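ABC transporter substrate-binding protein (Staphylococcus aureus subsp. aureus NCTC 8325, PDB 3UN6) probably acts as the extracytoplasmic ligand-binding component of an ABC-type importer, and binds zinc, although its physiological substrate has not been established. Local coordinates at residues Q35-G40 and K234-A239; A81-R86 and K103-K108; E116-M121 and Y150-E155; M126-F131 and K158-K163; L297-Q300 and N305-A308. All coordinates share one frame; numbering follows the deposited sequence.

Interaction 1 (Q35-G40 and K234-A239); sequences QVIKIG and KDVAQA
Val236 carries the contact: its CG1 methyl is met by two side chains of the 35-40 segment, Ile37 and Gln35. The tighter meeting is with Ile37, whose CD1 lies only 3.4 Å from Val236 CG1, closer than the usual distance between two methyl groups; CG1 of Ile37 follows at 4.0 Å from the same methyl. The two side chains run alongside each other, pointing opposite ways. Val236 presents this methyl because CG1 is anti to the backbone N (chi1 172°), which turns it off the helix and over the strand. The extended branch of Ile37 (chi2 177°) carries CD1 out to the valine methyl. Gln35 comes in across Val236 and uses its aliphatic CG, 4.0 Å from Val236 CG1, rather than its amide. Tyr65 touches both Ile37 and Val236, and Phe240, on the same helix as Val236, also packs on Ile37. Strand 36-41 runs parallel between 66-71 and 89-93, and helix 234-250 lies against it through apolar side chains. The pair thus exemplifies the helix-over-sheet packing of an alpha/beta lobe in the periplasmic-binding-protein fold.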
# COMPACT_ATOMS: atom_id res chain seq x y z
N GLN A 35 7.46 -24.47 10.47
CA GLN A 35 7.33 -23.05 10.83
C GLN A 35 6.20 -22.27 10.13
O GLN A 35 6.14 -22.21 8.90
CB GLN A 35 8.67 -22.36 10.54
CG GLN A 35 8.78 -20.90 10.94
CD GLN A 35 8.96 -20.70 12.43
OE1 GLN A 35 8.89 -21.65 13.22
NE2 GLN A 35 9.19 -19.46 12.82
N VAL A 36 5.35 -21.64 10.93
CA VAL A 36 4.23 -20.85 10.43
C VAL A 36 4.61 -19.37 10.43
O VAL A 36 5.06 -18.85 11.45
CB VAL A 36 2.98 -21.03 11.32
CG1 VAL A 36 1.82 -20.17 10.79
CG2 VAL A 36 2.57 -22.50 11.41
N ILE A 37 4.45 -18.72 9.29
CA ILE A 37 4.69 -17.29 9.18
C ILE A 37 3.33 -16.67 9.00
O ILE A 37 2.60 -17.03 8.08
CB ILE A 37 5.56 -16.93 7.95
CG1 ILE A 37 6.88 -17.71 7.98
CG2 ILE A 37 5.84 -15.44 7.93
CD1 ILE A 37 7.76 -17.46 6.78
N LYS A 38 2.98 -15.76 9.91
CA LYS A 38 1.70 -15.03 9.85
C LYS A 38 1.95 -13.63 9.32
O LYS A 38 2.70 -12.85 9.93
CB LYS A 38 1.08 -14.87 11.23
CG LYS A 38 0.43 -16.07 11.87
CD LYS A 38 -0.33 -15.55 13.14
CE LYS A 38 -1.28 -16.55 13.77
NZ LYS A 38 -0.63 -17.62 14.55
N ILE A 39 1.30 -13.28 8.22
CA ILE A 39 1.51 -11.98 7.61
C ILE A 39 0.20 -11.26 7.48
O ILE A 39 -0.79 -11.81 6.95
CB ILE A 39 2.12 -12.08 6.20
CG1 ILE A 39 3.44 -12.86 6.19
CG2 ILE A 39 2.31 -10.68 5.60
CD1 ILE A 39 4.62 -12.21 6.90
N GLY A 40 0.19 -10.02 7.94
CA GLY A 40 -1.00 -9.18 7.91
C GLY A 40 -1.19 -8.33 6.67
O GLY A 40 -0.22 -7.87 6.06
N LYS A 234 16.34 -17.24 9.51
CA LYS A 234 16.78 -16.68 8.22
C LYS A 234 16.52 -17.56 7.02
O LYS A 234 16.18 -17.05 5.97
CB LYS A 234 18.22 -16.20 8.27
CG LYS A 234 19.24 -17.26 8.47
CD LYS A 234 20.61 -16.66 8.79
CE LYS A 234 20.63 -15.92 10.13
NZ LYS A 234 22.01 -15.63 10.59
N ASP A 235 16.67 -18.88 7.17
CA ASP A 235 16.40 -19.80 6.07
C ASP A 235 14.93 -19.72 5.66
O ASP A 235 14.61 -19.70 4.48
CB ASP A 235 16.78 -21.24 6.45
CG ASP A 235 16.03 -21.75 7.68
OD1 ASP A 235 15.55 -20.93 8.49
OD2 ASP A 235 15.94 -22.99 7.84
N VAL A 236 14.04 -19.66 6.65
CA VAL A 236 12.61 -19.57 6.40
C VAL A 236 12.27 -18.20 5.80
O VAL A 236 11.48 -18.11 4.86
CB VAL A 236 11.82 -19.87 7.69
CG1 VAL A 236 10.36 -19.59 7.51
CG2 VAL A 236 12.06 -21.36 8.09
N ALA A 237 12.90 -17.15 6.33
CA ALA A 237 12.69 -15.78 5.84
C ALA A 237 13.14 -15.69 4.39
O ALA A 237 12.45 -15.13 3.55
CB ALA A 237 13.46 -14.79 6.69
N GLN A 238 14.30 -16.26 4.09
CA GLN A 238 14.81 -16.25 2.73
C GLN A 238 13.90 -17.03 1.78
O GLN A 238 13.66 -16.59 0.68
CB GLN A 238 16.24 -16.83 2.68
CG GLN A 238 16.88 -16.76 1.30
CD GLN A 238 17.12 -15.32 0.84
OE1 GLN A 238 17.95 -14.60 1.41
NE2 GLN A 238 16.42 -14.91 -0.23
N ALA A 239 13.42 -18.20 2.20
CA ALA A 239 12.51 -19.01 1.35
C ALA A 239 11.24 -18.20 1.06
O ALA A 239 10.79 -18.11 -0.08
CB ALA A 239 12.17 -20.34 2.03

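Interaction 2 (A81-R86 and K103-K108); sequences ALNSGR and KGSNIK
Leu82 and Ile107 supply the apolar part of this contact, the leucine lying crosswise over the isoleucine. The CD2 methyl of Leu82 reaches both branches of the isoleucine, lying 3.9 Å from Ile107 CG2 and 4.0 Å from Ile107 CD1. With CG1 of Ile107 between the backbone N and the carbonyl carbon (chi1 60°), and CG2 anti to that carbonyl carbon, both methyls lie against Leu82 CD2. Ala97, on the intervening helix 94-102, also packs on Ile107, and Ile87 on Leu82.

The polar part is looser. Asn83 OD1 and Ser105 OG approach to 4.0 Å, too far for a hydrogen bond, and each is engaged elsewhere. Ser105 OG accepts from the backbone N of Ile107 at 3.2 Å in a nearly straight bond (164°), which closes an ST turn at Ile107, whose side chain points toward the leucine. Asn83 OD1 has a weak hydrogen bond with Ser100 OG. Lys101 NZ bonds to the carbonyl oxygens of both Ser105 and Ile107, so the loop is gripped from the helix that precedes it.

Backbone bonds shape both segments. Arg86 N returns to Ala81 O at 3.0 Å and Gly85 N to Leu82 O, a Schellman motif with Gly85 at positive phi; Gly104 fills the equivalent place at the end of helix 94-102. Two Schellman-ended helices, followed by loops that lead into strands 89-93 and 108-110, are a local example of the helix-to-strand connections of an alpha/beta binding-protein lobe.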
# COMPACT_ATOMS: atom_id res chain seq x y z
N ALA A 81 -1.16 -5.36 15.78
CA ALA A 81 -0.85 -6.80 15.69
C ALA A 81 0.62 -6.99 15.34
O ALA A 81 1.29 -7.88 15.87
CB ALA A 81 -1.77 -7.51 14.67
N LEU A 82 1.14 -6.15 14.44
CA LEU A 82 2.54 -6.23 14.05
C LEU A 82 3.46 -5.94 15.24
O LEU A 82 4.39 -6.70 15.53
CB LEU A 82 2.86 -5.25 12.92
CG LEU A 82 4.28 -5.36 12.33
CD1 LEU A 82 4.55 -6.72 11.69
CD2 LEU A 82 4.52 -4.23 11.31
N ASN A 83 3.19 -4.84 15.93
CA ASN A 83 4.00 -4.42 17.10
C ASN A 83 3.88 -5.33 18.34
O ASN A 83 4.82 -5.42 19.15
CB ASN A 83 3.64 -2.98 17.49
CG ASN A 83 3.99 -1.97 16.41
OD1 ASN A 83 4.93 -2.17 15.63
ND2 ASN A 83 3.24 -0.87 16.37
N SER A 84 2.75 -5.99 18.50
CA SER A 84 2.56 -6.90 19.61
C SER A 84 3.04 -8.31 19.24
O SER A 84 3.01 -9.20 20.08
CB SER A 84 1.10 -6.93 20.06
OG SER A 84 0.25 -7.40 19.04
N GLY A 85 3.50 -8.52 18.01
CA GLY A 85 3.98 -9.86 17.60
C GLY A 85 2.90 -10.91 17.32
O GLY A 85 3.21 -12.10 17.19
N ARG A 86 1.65 -10.51 17.19
CA ARG A 86 0.60 -11.47 16.87
C ARG A 86 0.67 -11.88 15.38
O ARG A 86 0.11 -12.91 14.99
CB ARG A 86 -0.76 -10.95 17.29
CG ARG A 86 -0.88 -10.95 18.80
CD ARG A 86 -2.18 -10.37 19.28
NE ARG A 86 -2.21 -10.22 20.74
CZ ARG A 86 -2.46 -11.19 21.62
NH1 ARG A 86 -2.66 -12.44 21.21
NH2 ARG A 86 -2.48 -10.92 22.92
N LYS A 103 9.97 5.14 16.15
CA LYS A 103 9.56 4.96 17.53
C LYS A 103 10.15 3.70 18.18
O LYS A 103 9.74 3.32 19.27
CB LYS A 103 8.04 5.01 17.66
CG LYS A 103 7.48 6.40 17.35
CD LYS A 103 6.03 6.58 17.76
CE LYS A 103 5.07 5.82 16.88
NZ LYS A 103 3.66 6.22 17.19
N GLY A 104 11.13 3.05 17.52
CA GLY A 104 11.82 1.89 18.12
C GLY A 104 11.40 0.49 17.68
O GLY A 104 11.82 -0.51 18.26
N SER A 105 10.57 0.40 16.64
CA SER A 105 10.11 -0.90 16.16
C SER A 105 11.26 -1.76 15.67
O SER A 105 12.22 -1.26 15.09
CB SER A 105 9.10 -0.75 15.03
OG SER A 105 8.76 -2.03 14.51
N ASN A 106 11.13 -3.05 15.88
CA ASN A 106 12.14 -3.99 15.43
C ASN A 106 11.99 -4.42 13.94
O ASN A 106 12.78 -5.24 13.46
CB ASN A 106 12.09 -5.23 16.32
CG ASN A 106 10.83 -6.04 16.13
OD1 ASN A 106 10.42 -6.33 15.00
ND2 ASN A 106 10.20 -6.43 17.24
N ILE A 107 11.02 -3.87 13.22
CA ILE A 107 10.78 -4.30 11.83
C ILE A 107 11.80 -3.81 10.81
O ILE A 107 12.54 -2.85 11.05
CB ILE A 107 9.34 -3.92 11.34
CG1 ILE A 107 9.11 -2.41 11.38
CG2 ILE A 107 8.30 -4.63 12.18
CD1 ILE A 107 7.73 -1.96 10.86
N LYS A 108 11.82 -4.49 9.66
CA LYS A 108 12.65 -4.16 8.51
C LYS A 108 11.82 -4.37 7.25
O LYS A 108 11.06 -5.36 7.16
CB LYS A 108 13.86 -5.08 8.44
CG LYS A 108 14.98 -4.83 9.48
CD LYS A 108 15.90 -3.69 9.07
CE LYS A 108 17.14 -3.65 9.92
NZ LYS A 108 18.23 -2.85 9.25

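Interaction 3 (E116-M121 and Y150-E155); sequences EGNVIM and YLLLEE
Ile120 and Leu153 have the nearest CA atoms, 7.6 Å apart, and the axes of strand 118-121 and helix 150-155 approach to 9.6 Å with their directions 53° apart. Two neighbouring leucines of the helix fill the gap. Leu153 CD2 meets the CG2 branch of Ile120 at 3.8 Å, the two side chains lying side by side with their ends turned contrary ways. The other branch of Ile120 reaches toward Leu152, its CD1 lying 4.4 Å from Leu152 CB in a looser contact. Leu152 turns its own CD1 to Asn118 and lies across that side chain: the methyl rests against CB and the nitrogen side of the amide, 3.8 Å from Asn118 CB and 4.1 Å from Asn118 ND2. Asn118 OD1 is taken by a hydrogen bond with His149 NE2. The same side chain touches His46 and Cys220, two of the zinc ligands, and its nearest atom lies about 5 Å from a zinc ion. The contact is therefore buried and apolar along most of its length, with a polar end satisfied by partners beyond the two segments. Leu152 covers the aliphatic part of Asn118 while His149 fixes its oxygen, a pairing consistent with a positioned second-shell residue next to the metal site.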
# COMPACT_ATOMS: atom_id res chain seq x y z
N GLU A 116 2.58 1.70 -8.19
CA GLU A 116 1.36 2.42 -8.54
C GLU A 116 0.11 1.92 -7.83
O GLU A 116 0.16 1.61 -6.62
CB GLU A 116 1.18 2.47 -10.08
CG GLU A 116 2.39 3.08 -10.78
CD GLU A 116 2.67 4.56 -10.41
OE1 GLU A 116 3.64 5.12 -10.98
OE2 GLU A 116 1.93 5.17 -9.59
N GLY A 117 -1.03 1.90 -8.52
CA GLY A 117 -2.28 1.42 -7.91
C GLY A 117 -2.99 2.36 -6.94
O GLY A 117 -3.90 1.92 -6.20
N ASN A 118 -2.59 3.63 -6.91
CA ASN A 118 -3.24 4.65 -6.04
C ASN A 118 -4.11 5.60 -6.86
O ASN A 118 -3.82 5.89 -8.03
CB ASN A 118 -2.18 5.47 -5.25
CG ASN A 118 -1.72 4.75 -3.98
OD1 ASN A 118 -2.53 4.12 -3.30
ND2 ASN A 118 -0.42 4.87 -3.64
N VAL A 119 -5.19 6.08 -6.25
CA VAL A 119 -6.07 7.01 -6.90
C VAL A 119 -6.46 8.19 -6.02
O VAL A 119 -6.29 8.16 -4.82
CB VAL A 119 -7.39 6.30 -7.34
CG1 VAL A 119 -7.11 5.25 -8.37
CG2 VAL A 119 -8.10 5.70 -6.13
N ILE A 120 -6.99 9.23 -6.67
CA ILE A 120 -7.57 10.38 -6.01
C ILE A 120 -8.95 10.47 -6.60
O ILE A 120 -9.09 10.65 -7.80
CB ILE A 120 -6.76 11.66 -6.26
CG1 ILE A 120 -5.36 11.52 -5.62
CG2 ILE A 120 -7.50 12.89 -5.69
CD1 ILE A 120 -4.30 12.41 -6.23
N MSE A 121 -9.96 10.30 -5.75
CA MSE A 121 -11.36 10.33 -6.14
C MSE A 121 -12.02 11.63 -5.71
O MSE A 121 -11.62 12.22 -4.72
CB MSE A 121 -12.13 9.20 -5.45
CG MSE A 121 -11.53 7.83 -5.68
SE MSE A 121 -11.68 7.32 -7.54
CE MSE A 121 -13.63 7.17 -7.61
N TYR A 150 -1.60 10.97 1.63
CA TYR A 150 -1.46 12.35 2.12
C TYR A 150 -0.46 13.12 1.23
O TYR A 150 -0.72 14.26 0.85
CB TYR A 150 -0.95 12.37 3.57
CG TYR A 150 -0.54 13.74 4.08
CD1 TYR A 150 0.80 14.12 4.14
CD2 TYR A 150 -1.51 14.67 4.45
CE1 TYR A 150 1.15 15.40 4.61
CE2 TYR A 150 -1.17 15.90 4.91
CZ TYR A 150 0.15 16.27 4.99
OH TYR A 150 0.44 17.53 5.45
N LEU A 151 0.66 12.50 0.92
CA LEU A 151 1.68 13.14 0.10
C LEU A 151 1.19 13.42 -1.32
O LEU A 151 1.46 14.48 -1.87
CB LEU A 151 2.96 12.28 0.04
CG LEU A 151 3.57 11.97 1.42
CD1 LEU A 151 4.76 11.01 1.27
CD2 LEU A 151 3.97 13.24 2.16
N LEU A 152 0.47 12.47 -1.90
CA LEU A 152 -0.07 12.64 -3.25
C LEU A 152 -1.03 13.82 -3.30
O LEU A 152 -0.97 14.67 -4.21
CB LEU A 152 -0.79 11.37 -3.71
CG LEU A 152 0.07 10.18 -4.17
CD1 LEU A 152 -0.76 8.89 -4.22
CD2 LEU A 152 0.71 10.49 -5.53
N LEU A 153 -1.89 13.90 -2.29
CA LEU A 153 -2.87 14.96 -2.23
C LEU A 153 -2.24 16.32 -2.03
O LEU A 153 -2.66 17.29 -2.66
CB LEU A 153 -3.93 14.67 -1.17
CG LEU A 153 -5.03 13.69 -1.57
CD1 LEU A 153 -5.79 13.22 -0.26
CD2 LEU A 153 -5.97 14.34 -2.55
N GLU A 154 -1.22 16.40 -1.18
CA GLU A 154 -0.51 17.65 -0.97
C GLU A 154 0.24 18.09 -2.23
O GLU A 154 0.39 19.28 -2.50
CB GLU A 154 0.45 17.54 0.22
CG GLU A 154 -0.25 17.67 1.53
CD GLU A 154 -0.78 19.05 1.74
OE1 GLU A 154 0.03 19.96 2.01
OE2 GLU A 154 -2.01 19.25 1.68
N GLU A 155 0.76 17.12 -2.97
CA GLU A 155 1.46 17.46 -4.20
C GLU A 155 0.45 17.94 -5.24
O GLU A 155 0.74 18.88 -6.00
CB GLU A 155 2.26 16.28 -4.72
CG GLU A 155 3.04 16.57 -6.01
CD GLU A 155 3.96 17.78 -5.89
OE1 GLU A 155 4.56 17.96 -4.80
OE2 GLU A 155 4.08 18.55 -6.88

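Interaction 4 (M126-F131 and K158-K163); sequences MHLNEF and KQLKIK
The Phe131 ring meets Leu160 obliquely, through the leucine CD1 methyl, which lies 4.1 Å from Phe131 CD2 and equally far from Phe131 CB. At the ring's edge, in its plane, stands the carbonyl oxygen of Leu128, and the ring of Tyr138 makes an edge-to-face pair with Phe131. A second flat group, the Glu130 carboxylate, accepts from the backbone N of His127 at 2.7 Å, on the anti side of OE1 and 23° out of the carboxylate plane. This bond is internal to 126-131 and no part of the contact with 158-163; together with the bond from Glu130 N to His127 O, it folds 127-130 into a compact turn.

Leu160 touches both Leu128, within that turn, and Phe131, just after it; CD2 of Leu128 lies 4.3 Å from Leu160 CD1. Ile162 comes in at the backbone instead: its CD1 lies 3.7 Å from Phe131 C. A bent isoleucine chain (chi2 -66°) delivers that methyl. Lys161, at positive phi with its N bonded to Lys158 O, ends the helix between Leu160 and Ile162, both of which point toward the 126-131 loop. Leu208 of strand 206-210 also packs on Phe131. The Schellman-terminated helix 148-159 thus packs on the loop between strands 112-122 and 138-142, in the second alpha/beta lobe of the binding-protein fold.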
# COMPACT_ATOMS: atom_id res chain seq x y z
N MSE A 126 -17.38 16.27 -10.57
CA MSE A 126 -16.42 17.30 -10.18
C MSE A 126 -15.29 17.33 -11.21
O MSE A 126 -14.95 16.31 -11.79
CB MSE A 126 -15.90 16.97 -8.78
CG MSE A 126 -15.03 17.99 -8.13
SE MSE A 126 -14.68 17.38 -6.30
CE MSE A 126 -16.44 17.80 -5.54
N HIS A 127 -14.75 18.52 -11.46
CA HIS A 127 -13.64 18.68 -12.40
C HIS A 127 -12.47 19.25 -11.62
O HIS A 127 -12.67 20.01 -10.68
CB HIS A 127 -14.03 19.62 -13.53
CG HIS A 127 -15.34 19.27 -14.19
ND1 HIS A 127 -15.46 18.29 -15.14
CD2 HIS A 127 -16.58 19.79 -14.03
CE1 HIS A 127 -16.72 18.21 -15.54
NE2 HIS A 127 -17.42 19.12 -14.88
N LEU A 128 -11.25 18.90 -12.01
CA LEU A 128 -10.06 19.43 -11.33
C LEU A 128 -10.03 20.97 -11.27
O LEU A 128 -9.46 21.54 -10.34
CB LEU A 128 -8.78 18.88 -11.96
CG LEU A 128 -8.51 17.45 -11.52
CD1 LEU A 128 -7.40 16.80 -12.36
CD2 LEU A 128 -8.17 17.43 -10.03
N ASN A 129 -10.67 21.62 -12.25
CA ASN A 129 -10.77 23.08 -12.30
C ASN A 129 -11.74 23.63 -11.26
O ASN A 129 -11.85 24.83 -11.09
CB ASN A 129 -11.24 23.54 -13.67
CG ASN A 129 -10.33 23.09 -14.79
OD1 ASN A 129 -10.77 22.87 -15.92
ND2 ASN A 129 -9.04 22.95 -14.49
N GLU A 130 -12.46 22.74 -10.59
CA GLU A 130 -13.44 23.14 -9.58
C GLU A 130 -12.68 23.73 -8.40
O GLU A 130 -13.11 24.70 -7.80
CB GLU A 130 -14.21 21.91 -9.07
CG GLU A 130 -15.71 22.07 -9.05
CD GLU A 130 -16.33 21.86 -10.43
OE1 GLU A 130 -15.80 21.02 -11.19
OE2 GLU A 130 -17.34 22.52 -10.75
N PHE A 131 -11.53 23.13 -8.09
CA PHE A 131 -10.74 23.54 -6.92
C PHE A 131 -10.16 24.96 -7.03
O PHE A 131 -9.52 25.31 -8.02
CB PHE A 131 -9.63 22.53 -6.66
CG PHE A 131 -10.14 21.14 -6.36
CD1 PHE A 131 -10.51 20.79 -5.07
CD2 PHE A 131 -10.25 20.19 -7.36
CE1 PHE A 131 -10.99 19.51 -4.79
CE2 PHE A 131 -10.71 18.91 -7.08
CZ PHE A 131 -11.08 18.57 -5.80
N LYS A 158 -0.46 21.53 -4.51
CA LYS A 158 0.55 22.48 -5.01
C LYS A 158 0.49 22.60 -6.53
O LYS A 158 0.63 23.68 -7.07
CB LYS A 158 1.96 22.04 -4.64
CG LYS A 158 2.28 21.98 -3.16
CD LYS A 158 3.66 21.36 -3.01
CE LYS A 158 3.86 20.69 -1.68
NZ LYS A 158 5.17 20.00 -1.71
N GLN A 159 0.31 21.47 -7.23
CA GLN A 159 0.22 21.53 -8.71
C GLN A 159 -0.98 22.36 -9.16
O GLN A 159 -0.92 23.04 -10.18
CB GLN A 159 0.17 20.12 -9.32
CG GLN A 159 1.46 19.33 -9.11
CD GLN A 159 1.35 17.86 -9.51
OE1 GLN A 159 0.28 17.37 -9.91
NE2 GLN A 159 2.47 17.14 -9.40
N LEU A 160 -2.06 22.30 -8.38
CA LEU A 160 -3.27 23.09 -8.64
C LEU A 160 -3.16 24.50 -8.07
O LEU A 160 -4.10 25.28 -8.16
CB LEU A 160 -4.51 22.41 -8.07
CG LEU A 160 -4.99 21.11 -8.70
CD1 LEU A 160 -6.23 20.61 -7.95
CD2 LEU A 160 -5.33 21.29 -10.16
N LYS A 161 -2.01 24.83 -7.48
CA LYS A 161 -1.75 26.15 -6.91
C LYS A 161 -2.78 26.57 -5.84
O LYS A 161 -3.13 27.72 -5.74
CB LYS A 161 -1.64 27.21 -8.01
CG LYS A 161 -0.55 26.94 -9.04
CD LYS A 161 -0.39 28.10 -10.01
CE LYS A 161 0.76 27.86 -11.00
NZ LYS A 161 0.97 29.02 -11.96
N ILE A 162 -3.24 25.60 -5.05
CA ILE A 162 -4.20 25.84 -3.96
C ILE A 162 -3.38 26.11 -2.67
O ILE A 162 -2.33 25.50 -2.45
CB ILE A 162 -5.17 24.65 -3.84
CG1 ILE A 162 -6.07 24.57 -5.09
CG2 ILE A 162 -6.02 24.71 -2.57
CD1 ILE A 162 -7.00 25.69 -5.25
N LYS A 163 -3.83 27.05 -1.84
CA LYS A 163 -3.09 27.43 -0.63
C LYS A 163 -3.03 26.31 0.41
O LYS A 163 -3.98 25.52 0.55
CB LYS A 163 -3.65 28.72 0.00
CG LYS A 163 -5.05 28.59 0.58
CD LYS A 163 -5.66 29.96 0.89
CE LYS A 163 -7.04 29.81 1.51
NZ LYS A 163 -7.68 31.14 1.71

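Interaction 5 (L297-Q300 and N305-A308); sequences LVKQ and NPPA
Val298 and Lys299 pack against Pro306 and Asn305 where the chain leaves helix 288-300 and turns back beside it, a largely apolar local contact in a helix-loop-helix connection. After four intervening residues come Asn305 and then Pro306 and Pro307, extended and polyproline-II-like, up to Ala308 at the N-cap position of helix 309-312. The two prolines lack a backbone N-H.

The apolar part is formed by Val298, which is buried, and Pro306. CG1 of Val298 meets the proline ring at CB, 4.2 Å away, and CG1 is delivered there by a first torsion that sets it anti to the backbone N (chi1 162°). Met98, on helix 94-102, packs on both Pro306 and Pro307, while Glu95 of that helix touches Val298, so the corner rests against a neighbouring helix. Pro307 O is also hydrogen-bonded to Tyr291 OH, tying the loop back to an earlier turn of helix 288-300.

On the solvent-exposed side, Lys299 runs along the proline and then past the asparagine. Its CG lies 4.2 Å from Pro306 CD, and the bend at chi2 (-46°) directs the remainder of the chain toward Asn305. Neither residue donates a hydrogen bond to the other. The approach is that of a methylene and an amide oxygen: Lys299 CE lies 3.6 Å from Asn305 OD1, with NZ of the same lysine slightly farther from that oxygen at 3.9 Å.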
# COMPACT_ATOMS: atom_id res chain seq x y z
N LEU A 297 9.93 13.75 1.11
CA LEU A 297 8.56 14.22 1.25
C LEU A 297 8.07 14.21 2.72
O LEU A 297 7.40 15.12 3.14
CB LEU A 297 7.64 13.40 0.34
CG LEU A 297 7.87 13.48 -1.18
CD1 LEU A 297 6.92 12.53 -1.90
CD2 LEU A 297 7.68 14.92 -1.72
N VAL A 298 8.41 13.17 3.47
CA VAL A 298 8.07 13.07 4.90
C VAL A 298 8.75 14.20 5.68
O VAL A 298 8.14 14.85 6.54
CB VAL A 298 8.53 11.70 5.47
CG1 VAL A 298 8.61 11.72 7.00
CG2 VAL A 298 7.66 10.54 4.93
N LYS A 299 10.01 14.46 5.34
CA LYS A 299 10.80 15.52 6.00
C LYS A 299 10.21 16.89 5.63
O LYS A 299 10.02 17.77 6.47
CB LYS A 299 12.27 15.48 5.51
CG LYS A 299 13.34 15.56 6.57
CD LYS A 299 13.13 16.60 7.59
CE LYS A 299 14.33 16.64 8.50
NZ LYS A 299 14.09 17.54 9.62
N GLN A 300 9.93 17.05 4.34
CA GLN A 300 9.39 18.29 3.82
C GLN A 300 8.04 18.70 4.44
O GLN A 300 7.79 19.88 4.61
CB GLN A 300 9.36 18.24 2.30
CG GLN A 300 8.80 19.46 1.63
CD GLN A 300 9.52 19.76 0.33
OE1 GLN A 300 9.01 19.48 -0.77
NE2 GLN A 300 10.76 20.29 0.44
N ASN A 305 10.85 12.55 11.81
CA ASN A 305 12.18 12.40 11.21
C ASN A 305 12.30 10.97 10.74
O ASN A 305 12.24 10.04 11.56
CB ASN A 305 13.35 12.79 12.11
CG ASN A 305 14.67 12.87 11.32
OD1 ASN A 305 15.04 13.94 10.82
ND2 ASN A 305 15.32 11.73 11.12
N PRO A 306 12.46 10.78 9.41
CA PRO A 306 12.49 9.44 8.85
C PRO A 306 13.79 8.70 9.13
O PRO A 306 14.85 9.33 9.29
CB PRO A 306 12.31 9.68 7.34
CG PRO A 306 12.89 11.01 7.10
CD PRO A 306 12.72 11.81 8.38
N PRO A 307 13.72 7.36 9.23
CA PRO A 307 14.90 6.56 9.45
C PRO A 307 15.72 6.43 8.16
O PRO A 307 15.16 6.50 7.05
CB PRO A 307 14.33 5.21 9.88
CG PRO A 307 13.04 5.13 9.21
CD PRO A 307 12.50 6.53 9.18
N ALA A 308 17.03 6.28 8.29
CA ALA A 308 17.91 6.10 7.14
C ALA A 308 17.64 4.76 6.45
O ALA A 308 17.16 3.83 7.07
CB ALA A 308 19.37 6.17 7.59

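Overall arrangement
Following the chain from its N terminus, interaction 1 opens at strand 36-41 and closes only at helix 234-250, a long loop that contains interactions 2, 3 and 4. Interaction 2 joins 81-86 to 103-108 in the same lobe and touches interaction 1 through Lys38 CD and Arg86 O, 3.3 Å apart. The chain then enters the other sheet, where interactions 3 and 4 cross: 116-121 and 126-131 are both laid down before their partners on and just after helix 148-159. Interaction 5 follows in series, a short loop at the end of helix 288-300. Its Leu297 CB packs on Leu151 CD1 of interaction 3 at 3.8 Å, joining that helix to helix 148-159.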